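Local coordinates for protein Non-structural maintenance of chromosomes element 1 homolog (Xenopus laevis, PDB 7DG2) that probably acts as a RING-type E3 ubiquitin ligase that works with a MAGE partner within the SMC5-SMC6 complex of DNA repair, at residues A[6-11]-A[47-52]; A[18-23]-A[74-79]. One frame throughout, in Å; residues are numbered along the deposited sequence.

Contact 1 (A[6-11]-A[47-52]); sequences ESHQRF and DDFVGV
An aromatic cluster of His8, Phe11 and Phe49 joins helix 6-18, the first of an N-terminal region that is probably a winged-helix domain, to helix 46-57, the two short helical segments crossing at 81° with their axes 10.3 Å apart. Phe49 is the centre of the cluster and meets its two partners in different ways. Against His8 it makes an offset stack: the planes lie 19° apart, the centroids 4.3 Å apart, and the CD1-CE1 side of the phenyl ring overlaps the CD2-NE2 side of the imidazole, with CD2 of His8 only 3.3 Å from CE1 of Phe49. Toward Phe11 the same ring turns its edge, in an edge-to-face pair with the planes steeply inclined, so that CE2 of Phe49 points at the face of Phe11, 3.4 Å from CG of Phe11. Having CG anti to the backbone N (chi1 -177°) carries the Phe49 ring between His8 and Phe11, and its CZ ends 3.5 Å from the CA of His8. The imidazole is held in orientation by ND1, which is hydrogen-bonded to the backbone N of Asn5. Helix 23-36 also packs on the cluster, with Val26, Leu29 and Cys33 touching Phe11. On the imidazole face opposite Phe49, Val52 makes a CH-pi contact, its CG1 4.0 Å from the centroid of the His8 ring.

Contact 2 (A[18-23]-A[74-79]); sequences HGIMEG and LTYYAL
Backbone hydrogen bonds join Gly19-Gly23 to Thr75-Leu79 as antiparallel neighbours. Met21 and Tyr77 form the hydrogen-bonded pair, exchanging two bonds: Met21 N reaches Tyr77 O and Tyr77 N reaches Met21 O, both at 2.8 Å. Leu79 N donates to Gly19 O at one end of the ladder; at the other, Gly23 N lies 2.7 Å from Thr75 O in a less straight bond. CA-H...O contacts fill the intervals, among them Ile20 CA to Tyr77 O at 3.2 Å.

Apolar side chains meet on the face that carries Ile20, Glu22, Tyr76 and Ala78. Ile20 has an extended side chain (chi1 179°, chi2 163°) that brings CD1 to 3.8 Å from Tyr76 CB, while its CB rests against the methyl of Ala78. The Tyr76 ring lies against Glu22, its CD2 3.7 Å from Glu22 CA. Met21 and Tyr77 point to the other face, where both pack on Val26 of helix 23-36.

Polar side-chain links gather round Glu22. A water donates to its OE1 and accepts from Thr75 N, bridging the strands where the ladder ends, whereas OE2 bonds Ser24 OG and, weakly, Ala25 N.

Glu22 occupies the N-cap position of helix 23-36, and the short strand 20-22, between two helices in sequence, is an outer strand, within this chain, of a three-stranded antiparallel sheet, a topology consistent with a winged-helix domain.

Both contacts lie in the N-terminal part of the chain, within the Nse1 family region, their centres about 14 Å apart. Their segments alternate along the sequence: 6-11 and 18-23 come first, on helix 6-18 and the strand that directly follows it, then 47-52 on helix 46-57, and finally 74-79 on the middle strand of the sheet. Contact 1 therefore ties helices together and contact 2 ties strands, with helix 23-36 packing against both. They also touch directly, Val50 CG2 lying 4.2 Å from Tyr77 CE2, so the helices and the sheet pack against each other. Gln9 and Arg10 hydrogen-bond the MAGE domain-containing chain, and Leu79 packs on Phe68 of the Nse4 chain.

Contact 1 (A[6-11]-A[47-52])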
loop_
_atom_site.group_PDB
_atom_site.type_symbol
_atom_site.label_atom_id
_atom_site.label_comp_id
_atom_site.label_asym_id
_atom_site.label_seq_id
_atom_site.Cartn_x
_atom_site.Cartn_y
_atom_site.Cartn_z
ATOM N N GLU A 6 -3.754 19.679 6.900
ATOM C CA GLU A 6 -2.636 18.824 6.514
ATOM C C GLU A 6 -2.244 17.832 7.610
ATOM O O GLU A 6 -1.694 16.773 7.303
ATOM C CB GLU A 6 -1.446 19.692 6.109
ATOM C CG GLU A 6 -1.636 20.284 4.717
ATOM C CD GLU A 6 -0.773 21.493 4.445
ATOM O OE1 GLU A 6 -1.344 22.560 4.131
ATOM O OE2 GLU A 6 0.468 21.378 4.540
ATOM N N SER A 7 -2.503 18.136 8.887
ATOM C CA SER A 7 -2.226 17.140 9.922
ATOM C C SER A 7 -3.095 15.897 9.735
ATOM O O SER A 7 -2.600 14.765 9.822
ATOM C CB SER A 7 -2.422 17.743 11.320
ATOM O OG SER A 7 -3.793 18.033 11.572
ATOM N N HIS A 8 -4.391 16.086 9.448
ATOM C CA HIS A 8 -5.265 14.954 9.142
ATOM C C HIS A 8 -4.803 14.221 7.887
ATOM O O HIS A 8 -4.852 12.984 7.826
ATOM C CB HIS A 8 -6.704 15.415 8.936
ATOM C CG HIS A 8 -7.272 16.189 10.085
ATOM N ND1 HIS A 8 -7.287 17.569 10.114
ATOM C CD2 HIS A 8 -7.877 15.779 11.226
ATOM C CE1 HIS A 8 -7.858 17.976 11.236
ATOM N NE2 HIS A 8 -8.223 16.913 11.929
ATOM N N GLN A 9 -4.411 14.971 6.856
ATOM C CA GLN A 9 -3.981 14.328 5.616
ATOM C C GLN A 9 -2.741 13.482 5.859
ATOM O O GLN A 9 -2.626 12.360 5.341
ATOM C CB GLN A 9 -3.719 15.385 4.540
ATOM C CG GLN A 9 -4.940 16.247 4.195
ATOM C CD GLN A 9 -4.583 17.473 3.390
ATOM O OE1 GLN A 9 -3.410 17.718 3.100
ATOM N NE2 GLN A 9 -5.594 18.270 3.038
ATOM N N ARG A 10 -1.799 14.002 6.656
ATOM C CA ARG A 10 -0.568 13.270 6.923
ATOM C C ARG A 10 -0.868 11.996 7.689
ATOM O O ARG A 10 -0.312 10.935 7.391
ATOM C CB ARG A 10 0.404 14.161 7.705
ATOM C CG ARG A 10 1.725 13.507 7.984
ATOM C CD ARG A 10 2.605 13.539 6.752
ATOM N NE ARG A 10 3.240 14.845 6.554
ATOM C CZ ARG A 10 4.207 15.063 5.670
ATOM N NH1 ARG A 10 4.740 16.270 5.538
ATOM N NH2 ARG A 10 4.620 14.068 4.892
ATOM N N PHE A 11 -1.776 12.087 8.662
ATOM C CA PHE A 11 -2.215 10.910 9.405
ATOM C C PHE A 11 -2.857 9.884 8.477
ATOM O O PHE A 11 -2.578 8.680 8.575
ATOM C CB PHE A 11 -3.182 11.364 10.502
ATOM C CG PHE A 11 -3.684 10.261 11.397
ATOM C CD1 PHE A 11 -4.720 9.437 10.994
ATOM C CD2 PHE A 11 -3.159 10.093 12.666
ATOM C CE1 PHE A 11 -5.208 8.442 11.833
ATOM C CE2 PHE A 11 -3.638 9.111 13.511
ATOM C CZ PHE A 11 -4.668 8.279 13.094
ATOM N N ASP A 47 -10.056 11.479 19.358
ATOM C CA ASP A 47 -11.345 11.042 18.812
ATOM C C ASP A 47 -11.909 12.065 17.842
ATOM O O ASP A 47 -12.425 11.706 16.770
ATOM C CB ASP A 47 -12.359 10.790 19.934
ATOM C CG ASP A 47 -12.055 9.542 20.741
ATOM O OD1 ASP A 47 -11.055 8.843 20.450
ATOM O OD2 ASP A 47 -12.835 9.261 21.679
ATOM N N ASP A 48 -11.844 13.344 18.207
ATOM C CA ASP A 48 -12.280 14.396 17.298
ATOM C C ASP A 48 -11.445 14.390 16.027
ATOM O O ASP A 48 -11.968 14.609 14.930
ATOM C CB ASP A 48 -12.176 15.757 17.984
ATOM C CG ASP A 48 -13.260 15.977 19.031
ATOM O OD1 ASP A 48 -14.136 15.102 19.192
ATOM O OD2 ASP A 48 -13.231 17.039 19.693
ATOM N N PHE A 49 -10.137 14.155 16.168
ATOM C CA PHE A 49 -9.227 14.151 15.022
ATOM C C PHE A 49 -9.603 13.043 14.044
ATOM O O PHE A 49 -9.775 13.290 12.844
ATOM C CB PHE A 49 -7.793 13.977 15.534
ATOM C CG PHE A 49 -6.730 14.025 14.463
ATOM C CD1 PHE A 49 -6.184 15.236 14.061
ATOM C CD2 PHE A 49 -6.234 12.855 13.910
ATOM C CE1 PHE A 49 -5.184 15.277 13.099
ATOM C CE2 PHE A 49 -5.238 12.896 12.944
ATOM C CZ PHE A 49 -4.719 14.111 12.542
ATOM N N VAL A 50 -9.758 11.822 14.553
ATOM C CA VAL A 50 -10.193 10.713 13.706
ATOM C C VAL A 50 -11.596 10.981 13.183
ATOM O O VAL A 50 -11.916 10.665 12.030
ATOM C CB VAL A 50 -10.103 9.380 14.486
ATOM C CG1 VAL A 50 -10.800 8.236 13.748
ATOM C CG2 VAL A 50 -8.648 9.011 14.734
ATOM N N GLY A 51 -12.445 11.597 14.010
ATOM C CA GLY A 51 -13.802 11.905 13.577
ATOM C C GLY A 51 -13.865 12.870 12.406
ATOM O O GLY A 51 -14.742 12.754 11.542
ATOM N N VAL A 52 -12.953 13.842 12.364
ATOM C CA VAL A 52 -12.893 14.735 11.212
ATOM C C VAL A 52 -12.653 13.928 9.950
ATOM O O VAL A 52 -13.359 14.080 8.947
ATOM C CB VAL A 52 -11.802 15.801 11.405
ATOM C CG1 VAL A 52 -11.566 16.542 10.099
ATOM C CG2 VAL A 52 -12.201 16.772 12.516
#

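Contact 2 (A[18-23]-A[74-79])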
loop_
_atom_site.group_PDB
_atom_site.type_symbol
_atom_site.label_atom_id
_atom_site.label_comp_id
_atom_site.label_asym_id
_atom_site.label_seq_id
_atom_site.Cartn_x
_atom_site.Cartn_y
_atom_site.Cartn_z
ATOM N N HIS A 18 0.087 1.799 5.988
ATOM C CA HIS A 18 0.190 0.674 6.913
ATOM C C HIS A 18 -1.033 -0.230 6.909
ATOM O O HIS A 18 -0.921 -1.405 7.304
ATOM C CB HIS A 18 0.411 1.196 8.332
ATOM C CG HIS A 18 1.795 1.700 8.571
ATOM N ND1 HIS A 18 2.864 0.853 8.763
ATOM C CD2 HIS A 18 2.290 2.959 8.640
ATOM C CE1 HIS A 18 3.959 1.569 8.950
ATOM N NE2 HIS A 18 3.636 2.850 8.889
ATOM N N GLY A 19 -2.190 0.291 6.529
ATOM C CA GLY A 19 -3.456 -0.443 6.605
ATOM C C GLY A 19 -4.019 -0.481 8.008
ATOM O O GLY A 19 -5.191 -0.151 8.218
ATOM N N ILE A 20 -3.187 -0.832 8.984
ATOM C CA ILE A 20 -3.593 -0.978 10.376
ATOM C C ILE A 20 -2.427 -0.556 11.260
ATOM O O ILE A 20 -1.261 -0.753 10.904
ATOM C CB ILE A 20 -4.033 -2.432 10.662
ATOM C CG1 ILE A 20 -4.435 -2.594 12.130
ATOM C CG2 ILE A 20 -2.916 -3.392 10.299
ATOM C CD1 ILE A 20 -5.261 -3.882 12.397
ATOM N N MET A 21 -2.738 0.061 12.399
ATOM C CA MET A 21 -1.722 0.517 13.340
ATOM C C MET A 21 -2.217 0.313 14.765
ATOM O O MET A 21 -3.398 0.518 15.045
ATOM C CB MET A 21 -1.375 2.005 13.124
ATOM C CG MET A 21 -0.791 2.322 11.742
ATOM S SD MET A 21 -0.299 4.058 11.619
ATOM C CE MET A 21 0.367 4.260 13.289
ATOM N N GLU A 22 -1.304 -0.056 15.666
ATOM C CA GLU A 22 -1.650 -0.223 17.074
ATOM C C GLU A 22 -1.868 1.137 17.750
ATOM O O GLU A 22 -1.314 2.159 17.335
ATOM C CB GLU A 22 -0.548 -1.019 17.778
ATOM C CG GLU A 22 -0.825 -1.409 19.219
ATOM C CD GLU A 22 -0.362 -0.347 20.192
ATOM O OE1 GLU A 22 -1.026 -0.146 21.240
ATOM O OE2 GLU A 22 0.660 0.303 19.882
ATOM N N GLY A 23 -2.671 1.132 18.821
ATOM C CA GLY A 23 -3.160 2.380 19.394
ATOM C C GLY A 23 -2.067 3.313 19.885
ATOM O O GLY A 23 -2.133 4.525 19.662
ATOM N N LEU A 74 -4.735 -5.511 22.513
ATOM C CA LEU A 74 -4.390 -4.136 22.180
ATOM C C LEU A 74 -5.438 -3.516 21.257
ATOM O O LEU A 74 -6.148 -4.208 20.524
ATOM C CB LEU A 74 -3.017 -4.081 21.517
ATOM C CG LEU A 74 -1.858 -4.634 22.337
ATOM C CD1 LEU A 74 -0.598 -4.703 21.496
ATOM C CD2 LEU A 74 -1.645 -3.789 23.584
ATOM N N THR A 75 -5.539 -2.190 21.317
ATOM C CA THR A 75 -6.412 -1.447 20.413
ATOM C C THR A 75 -5.697 -1.192 19.091
ATOM O O THR A 75 -4.507 -0.870 19.066
ATOM C CB THR A 75 -6.844 -0.125 21.059
ATOM O OG1 THR A 75 -7.725 -0.397 22.160
ATOM C CG2 THR A 75 -7.568 0.779 20.062
ATOM N N TYR A 76 -6.422 -1.379 17.988
ATOM C CA TYR A 76 -5.909 -1.126 16.643
ATOM C C TYR A 76 -6.830 -0.165 15.908
ATOM O O TYR A 76 -8.048 -0.174 16.108
ATOM C CB TYR A 76 -5.792 -2.434 15.827
ATOM C CG TYR A 76 -4.678 -3.324 16.320
ATOM C CD1 TYR A 76 -4.894 -4.234 17.350
ATOM C CD2 TYR A 76 -3.405 -3.231 15.780
ATOM C CE1 TYR A 76 -3.870 -5.031 17.817
ATOM C CE2 TYR A 76 -2.374 -4.026 16.240
ATOM C CZ TYR A 76 -2.616 -4.931 17.260
ATOM O OH TYR A 76 -1.592 -5.729 17.729
ATOM N N TYR A 77 -6.232 0.672 15.056
ATOM C CA TYR A 77 -6.955 1.499 14.103
ATOM C C TYR A 77 -6.668 0.976 12.703
ATOM O O TYR A 77 -5.518 0.658 12.381
ATOM C CB TYR A 77 -6.530 2.966 14.184
ATOM C CG TYR A 77 -6.988 3.670 15.446
ATOM C CD1 TYR A 77 -6.383 3.404 16.669
ATOM C CD2 TYR A 77 -8.016 4.602 15.406
ATOM C CE1 TYR A 77 -6.802 4.053 17.826
ATOM C CE2 TYR A 77 -8.427 5.262 16.561
ATOM C CZ TYR A 77 -7.824 4.969 17.761
ATOM O OH TYR A 77 -8.244 5.626 18.909
ATOM N N ALA A 78 -7.703 0.870 11.879
ATOM C CA ALA A 78 -7.505 0.399 10.512
ATOM C C ALA A 78 -8.341 1.215 9.537
ATOM O O ALA A 78 -9.493 1.554 9.825
ATOM C CB ALA A 78 -7.867 -1.083 10.363
ATOM N N LEU A 79 -7.759 1.507 8.372
ATOM C CA LEU A 79 -8.479 2.134 7.270
ATOM C C LEU A 79 -9.131 1.016 6.464
ATOM O O LEU A 79 -8.431 0.194 5.863
ATOM C CB LEU A 79 -7.527 2.953 6.397
ATOM C CG LEU A 79 -8.201 3.628 5.195
ATOM C CD1 LEU A 79 -9.244 4.667 5.664
ATOM C CD2 LEU A 79 -7.141 4.296 4.314
HETATM O O HOH W 1 -3.340 -0.482 22.521
#